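Local atomic coordinates of adenosine deaminase (Burkholderia ambifaria, PDB entry 4GXW), a protein that binds a zinc ion and, as a member of the adenosine and AMP deaminase family, probably removes an amino group from a purine by hydrolysis. Residues N8-R13 with Y270-L275; L77-A82 with P303-V308. All blocks are in the same frame, centred on the assembly; numbering follows the deposited sequence.

Contact 1: N8-R13 with Y270-L275; sequences NVPAAR and YYLRTL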
loop_
_atom_site.group_PDB
_atom_site.type_symbol
_atom_site.label_atom_id
_atom_site.label_comp_id
_atom_site.label_asym_id
_atom_site.label_seq_id
_atom_site.Cartn_x
_atom_site.Cartn_y
_atom_site.Cartn_z
ATOM N N ASN A 8 -8.868 9.809 -10.643
ATOM C CA ASN A 8 -9.351 9.870 -12.023
ATOM C C ASN A 8 -9.930 8.545 -12.514
ATOM O O ASN A 8 -9.815 8.206 -13.694
ATOM C CB ASN A 8 -8.252 10.359 -12.976
ATOM C CG ASN A 8 -7.752 11.748 -12.625
ATOM O OD1 ASN A 8 -8.469 12.547 -12.025
ATOM N ND2 ASN A 8 -6.514 12.042 -13.005
ATOM N N VAL A 9 -10.542 7.795 -11.602
ATOM C CA VAL A 9 -11.207 6.548 -11.953
ATOM C C VAL A 9 -12.529 6.875 -12.657
ATOM O O VAL A 9 -12.994 8.022 -12.603
ATOM C CB VAL A 9 -11.450 5.675 -10.702
ATOM C CG1 VAL A 9 -10.144 5.450 -9.939
ATOM C CG2 VAL A 9 -12.500 6.307 -9.786
ATOM N N PRO A 10 -13.133 5.887 -13.341
ATOM C CA PRO A 10 -14.425 6.157 -13.983
ATOM C C PRO A 10 -15.477 6.697 -13.005
ATOM O O PRO A 10 -15.505 6.304 -11.838
ATOM C CB PRO A 10 -14.847 4.779 -14.495
ATOM C CG PRO A 10 -13.546 4.100 -14.797
ATOM C CD PRO A 10 -12.581 4.577 -13.740
ATOM N N ALA A 11 -16.331 7.598 -13.482
ATOM C CA ALA A 11 -17.338 8.213 -12.633
ATOM C C ALA A 11 -18.253 7.135 -12.069
ATOM O O ALA A 11 -18.535 6.143 -12.738
ATOM C CB ALA A 11 -18.132 9.242 -13.410
ATOM N N ALA A 12 -18.687 7.321 -10.829
ATOM C CA ALA A 12 -19.568 6.354 -10.178
ATOM C C ALA A 12 -20.868 6.181 -10.957
ATOM O O ALA A 12 -21.437 7.157 -11.439
ATOM C CB ALA A 12 -19.856 6.788 -8.757
ATOM N N ARG A 13 -21.322 4.937 -11.086
ATOM C CA ARG A 13 -22.576 4.634 -11.769
ATOM C C ARG A 13 -23.569 4.066 -10.760
ATOM O O ARG A 13 -24.548 3.420 -11.128
ATOM C CB ARG A 13 -22.338 3.630 -12.906
ATOM C CG ARG A 13 -21.442 4.147 -14.026
ATOM C CD ARG A 13 -20.934 3.023 -14.933
ATOM N NE ARG A 13 -22.010 2.329 -15.638
ATOM C CZ ARG A 13 -22.463 2.666 -16.842
ATOM N NH1 ARG A 13 -23.445 1.970 -17.402
ATOM N NH2 ARG A 13 -21.937 3.697 -17.490
ATOM N N TYR A 270 -3.752 -2.096 -13.230
ATOM C CA TYR A 270 -4.067 -3.188 -14.141
ATOM C C TYR A 270 -5.563 -3.254 -14.437
ATOM O O TYR A 270 -5.962 -3.330 -15.603
ATOM C CB TYR A 270 -3.545 -4.531 -13.602
ATOM C CG TYR A 270 -3.955 -5.721 -14.454
ATOM C CD1 TYR A 270 -3.265 -6.056 -15.619
ATOM C CD2 TYR A 270 -5.043 -6.507 -14.093
ATOM C CE1 TYR A 270 -3.662 -7.147 -16.392
ATOM C CE2 TYR A 270 -5.442 -7.585 -14.854
ATOM C CZ TYR A 270 -4.749 -7.901 -15.997
ATOM O OH TYR A 270 -5.143 -8.984 -16.737
ATOM N N TYR A 271 -6.396 -3.237 -13.399
ATOM C CA TYR A 271 -7.833 -3.334 -13.643
ATOM C C TYR A 271 -8.418 -2.083 -14.293
ATOM O O TYR A 271 -9.328 -2.196 -15.106
ATOM C CB TYR A 271 -8.620 -3.780 -12.393
ATOM C CG TYR A 271 -8.427 -5.258 -12.108
ATOM C CD1 TYR A 271 -8.840 -6.217 -13.029
ATOM C CD2 TYR A 271 -7.818 -5.694 -10.937
ATOM C CE1 TYR A 271 -8.645 -7.573 -12.800
ATOM C CE2 TYR A 271 -7.622 -7.051 -10.692
ATOM C CZ TYR A 271 -8.036 -7.986 -11.628
ATOM O OH TYR A 271 -7.839 -9.326 -11.389
ATOM N N LEU A 272 -7.889 -0.908 -13.958
ATOM C CA LEU A 272 -8.321 0.326 -14.627
ATOM C C LEU A 272 -8.005 0.290 -16.120
ATOM O O LEU A 272 -8.757 0.809 -16.945
ATOM C CB LEU A 272 -7.660 1.555 -13.988
ATOM C CG LEU A 272 -8.267 2.051 -12.674
ATOM C CD1 LEU A 272 -7.351 3.053 -11.990
ATOM C CD2 LEU A 272 -9.612 2.682 -12.960
ATOM N N ARG A 273 -6.884 -0.333 -16.464
ATOM C CA ARG A 273 -6.412 -0.353 -17.838
ATOM C C ARG A 273 -7.120 -1.422 -18.669
ATOM O O ARG A 273 -7.391 -1.216 -19.855
ATOM C CB ARG A 273 -4.898 -0.577 -17.830
ATOM C CG ARG A 273 -4.209 -0.460 -19.164
ATOM C CD ARG A 273 -2.688 -0.492 -18.989
ATOM N NE ARG A 273 -2.205 -1.703 -18.322
ATOM C CZ ARG A 273 -1.672 -1.735 -17.106
ATOM N NH1 ARG A 273 -1.565 -0.620 -16.389
ATOM N NH2 ARG A 273 -1.249 -2.886 -16.596
ATOM N N THR A 274 -7.449 -2.554 -18.051
ATOM C CA THR A 274 -7.946 -3.709 -18.799
ATOM C C THR A 274 -9.466 -3.870 -18.834
ATOM O O THR A 274 -9.999 -4.499 -19.748
ATOM C CB THR A 274 -7.300 -5.043 -18.316
ATOM O OG1 THR A 274 -7.566 -5.236 -16.918
ATOM C CG2 THR A 274 -5.806 -5.031 -18.556
ATOM N N LEU A 275 -10.160 -3.318 -17.845
ATOM C CA LEU A 275 -11.622 -3.365 -17.818
ATOM C C LEU A 275 -12.212 -2.129 -18.510
ATOM O O LEU A 275 -11.699 -1.026 -18.337
ATOM C CB LEU A 275 -12.124 -3.438 -16.374
ATOM C CG LEU A 275 -11.715 -4.673 -15.569
ATOM C CD1 LEU A 275 -12.214 -4.588 -14.135
ATOM C CD2 LEU A 275 -12.254 -5.919 -16.243
#
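L272 meets P10 and V9 chiefly through its CD2 methyl. The closer approach is from P10, whose ring carbon CD lies 3.6 Å from CD2 of L272. V9 stands farther off, with CG1 at 4.1 Å from that same methyl of L272. Residue areas agree: of the 93 Å² buried in total, L272 supplies 51 Å², more than V9 and P10 together. The CA-CB bond of L272 points toward 8-13, and chi1 (-79°) together with chi2 (167°) brings CD2 beside P10 CD and V9 CG1. The backbones stay well apart, V9 CA and L272 CA being 7.4 Å from each other. W280 of helix 280-283 touches all three side chains and completes the apolar cluster, while the carbonyl oxygen of P10 is hydrogen-bonded to H320 NE2. The segment before helix 20-28 thus lies against the side of helix 269-274 at L272, a helix that follows strand 261-264 of the TIM-type barrel to which this family belongs. No hydrogen bond or ion pair joins 8-13 to 270-275, so the approach depends on apolar surfaces fitting together, with no directional bond across it.

Contact 2: L77-A82 with P303-V308; sequences LHVLRA and PTLHKV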
loop_
_atom_site.group_PDB
_atom_site.type_symbol
_atom_site.label_atom_id
_atom_site.label_comp_id
_atom_site.label_asym_id
_atom_site.label_seq_id
_atom_site.Cartn_x
_atom_site.Cartn_y
_atom_site.Cartn_z
ATOM N N LEU A 77 5.623 1.739 -12.549
ATOM C CA LEU A 77 6.883 1.119 -12.148
ATOM C C LEU A 77 8.085 1.863 -12.735
ATOM O O LEU A 77 9.136 1.961 -12.094
ATOM C CB LEU A 77 6.902 -0.365 -12.525
ATOM C CG LEU A 77 5.797 -1.195 -11.859
ATOM C CD1 LEU A 77 5.938 -2.668 -12.205
ATOM C CD2 LEU A 77 5.798 -1.008 -10.351
ATOM N N HIS A 78 7.912 2.420 -13.930
ATOM C CA HIS A 78 8.983 3.173 -14.586
ATOM C C HIS A 78 9.355 4.451 -13.833
ATOM O O HIS A 78 10.500 4.904 -13.901
ATOM C CB HIS A 78 8.629 3.492 -16.039
ATOM C CG HIS A 78 7.448 4.399 -16.191
ATOM N ND1 HIS A 78 7.554 5.684 -16.678
ATOM C CD2 HIS A 78 6.138 4.208 -15.913
ATOM C CE1 HIS A 78 6.356 6.242 -16.701
ATOM N NE2 HIS A 78 5.480 5.368 -16.239
ATOM N N VAL A 79 8.399 5.028 -13.105
ATOM C CA VAL A 79 8.689 6.217 -12.317
ATOM C C VAL A 79 9.559 5.833 -11.124
ATOM O O VAL A 79 10.521 6.537 -10.802
ATOM C CB VAL A 79 7.401 6.906 -11.817
ATOM C CG1 VAL A 79 7.744 8.149 -10.998
ATOM C CG2 VAL A 79 6.501 7.265 -12.994
ATOM N N LEU A 80 9.223 4.710 -10.488
ATOM C CA LEU A 80 10.030 4.186 -9.397
ATOM C C LEU A 80 11.448 3.917 -9.881
ATOM O O LEU A 80 12.420 4.239 -9.191
ATOM C CB LEU A 80 9.420 2.908 -8.818
ATOM C CG LEU A 80 8.374 3.113 -7.720
ATOM C CD1 LEU A 80 7.124 3.817 -8.237
ATOM C CD2 LEU A 80 8.020 1.776 -7.076
ATOM N N ARG A 81 11.565 3.358 -11.089
ATOM C CA ARG A 81 12.867 3.053 -11.675
ATOM C C ARG A 81 13.682 4.326 -11.914
ATOM O O ARG A 81 14.889 4.353 -11.670
ATOM C CB ARG A 81 12.704 2.275 -12.984
ATOM C CG ARG A 81 12.078 0.889 -12.862
ATOM C CD ARG A 81 12.949 -0.062 -12.052
ATOM N NE ARG A 81 12.424 -1.429 -12.083
ATOM C CZ ARG A 81 12.815 -2.393 -11.252
ATOM N NH1 ARG A 81 13.729 -2.133 -10.325
ATOM N NH2 ARG A 81 12.278 -3.608 -11.337
ATOM N N ALA A 82 13.017 5.375 -12.395
ATOM C CA ALA A 82 13.682 6.661 -12.620
ATOM C C ALA A 82 14.169 7.292 -11.310
ATOM O O ALA A 82 15.242 7.896 -11.266
ATOM C CB ALA A 82 12.758 7.626 -13.363
ATOM N N PRO A 303 0.315 6.707 -3.716
ATOM C CA PRO A 303 -0.659 7.793 -3.550
ATOM C C PRO A 303 -0.418 9.003 -4.448
ATOM O O PRO A 303 -1.378 9.554 -4.980
ATOM C CB PRO A 303 -0.538 8.166 -2.062
ATOM C CG PRO A 303 0.787 7.598 -1.640
ATOM C CD PRO A 303 0.946 6.351 -2.434
ATOM N N THR A 304 0.826 9.420 -4.635
ATOM C CA THR A 304 1.040 10.632 -5.423
ATOM C C THR A 304 1.002 10.367 -6.925
ATOM O O THR A 304 0.705 11.269 -7.706
ATOM C CB THR A 304 2.339 11.347 -5.053
ATOM O OG1 THR A 304 3.434 10.447 -5.249
ATOM C CG2 THR A 304 2.291 11.825 -3.609
ATOM N N LEU A 305 1.298 9.135 -7.327
ATOM C CA LEU A 305 1.281 8.772 -8.744
ATOM C C LEU A 305 -0.107 8.317 -9.201
ATOM O O LEU A 305 -0.488 8.537 -10.350
ATOM C CB LEU A 305 2.314 7.683 -9.029
ATOM C CG LEU A 305 3.759 8.072 -8.712
ATOM C CD1 LEU A 305 4.713 6.930 -9.009
ATOM C CD2 LEU A 305 4.178 9.315 -9.475
ATOM N N HIS A 306 -0.859 7.694 -8.301
ATOM C CA HIS A 306 -2.241 7.299 -8.573
ATOM C C HIS A 306 -3.215 8.447 -8.322
ATOM O O HIS A 306 -4.398 8.330 -8.630
ATOM C CB HIS A 306 -2.661 6.124 -7.687
ATOM C CG HIS A 306 -2.109 4.798 -8.116
ATOM N ND1 HIS A 306 -2.648 3.606 -7.677
ATOM C CD2 HIS A 306 -1.076 4.473 -8.925
ATOM C CE1 HIS A 306 -1.964 2.603 -8.201
ATOM N NE2 HIS A 306 -1.006 3.100 -8.962
ATOM N N LYS A 307 -2.718 9.541 -7.747
ATOM C CA LYS A 307 -3.559 10.681 -7.369
ATOM C C LYS A 307 -4.680 10.261 -6.426
ATOM O O LYS A 307 -5.850 10.609 -6.632
ATOM C CB LYS A 307 -4.150 11.379 -8.600
ATOM C CG LYS A 307 -3.116 11.926 -9.574
ATOM C CD LYS A 307 -3.798 12.583 -10.773
ATOM C CE LYS A 307 -2.787 13.067 -11.803
ATOM N NZ LYS A 307 -3.427 13.572 -13.051
ATOM N N VAL A 308 -4.325 9.517 -5.386
ATOM C CA VAL A 308 -5.291 9.076 -4.390
ATOM C C VAL A 308 -4.683 9.162 -2.991
ATOM O O VAL A 308 -3.608 8.620 -2.740
ATOM C CB VAL A 308 -5.825 7.643 -4.720
ATOM C CG1 VAL A 308 -4.699 6.596 -4.704
ATOM C CG2 VAL A 308 -6.969 7.240 -3.793
#
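V79 and L305 reach toward each other tip to tip, and all the contacts between 77-82 and 303-308 are apolar. CG1 of V79 lies 3.8 Å from CD1 of L305 and 4.0 Å from CD2 of the same leucine, so one valine methyl faces both ends of the leucine fork. The torsion of V79 accounts for this: CG1 is anti to the backbone N (chi1 -180°), while CG2, anti to the carbonyl carbon, lies above one face of the H78 imidazole, offset toward its rim. CD1 of L305 is anti to CA (chi2 179°), which carries this methyl farthest along the side chain, to V79 and L80. L305 gives the largest share of the 109 Å² buried, 59 Å².

The second apolar approach comes from L80. Its CD1 is 4.0 Å from CD1 of L305, and the two side chains pass at a slant instead of meeting end on. Thus CD1 of L305 is touched by both V79 and L80, from successive residues of one helical turn.

Polar interactions lie around this apolar centre and lead to other parts of the chain. T304 OG1 is hydrogen-bonded to the carbonyl oxygens of G40 and V42, H306 ND1 to T267 OG1, and R81 NH1 forms a salt bridge with D159.

L80 also packs on Y189, and its side chain is about 5 Å from that of the zinc ligand H37 and about 8 Å from the zinc itself. Helix 62-67 touches V79 through F66 and L305 through Y67. The contact thus joins helix 77-87 to the short, weakly bonded helical turn 303-306, which follows strand 295-298, the last of the TIM-type barrel, and the zinc ligand D301, with helix 62-67 as the third element of the cluster.

Both contacts are small and wholly apolar, and in each one leucine supplies more than half of the area: L272 in contact 1, L305 in contact 2. They differ in depth. Contact 1, its centre about 18 Å from that of the chain, is buried at V9 and L272 but partly exposed at P10, and holds an irregular N-terminal segment against the side of a short helix; contact 2, at about 12 Å, is fully buried and joins a regular helix to a helical turn near the zinc. Their centres are about 17 Å apart, yet the two touch at the edge, where N8 ND2 lies 3.4 Å from K307 NZ, a packing approach.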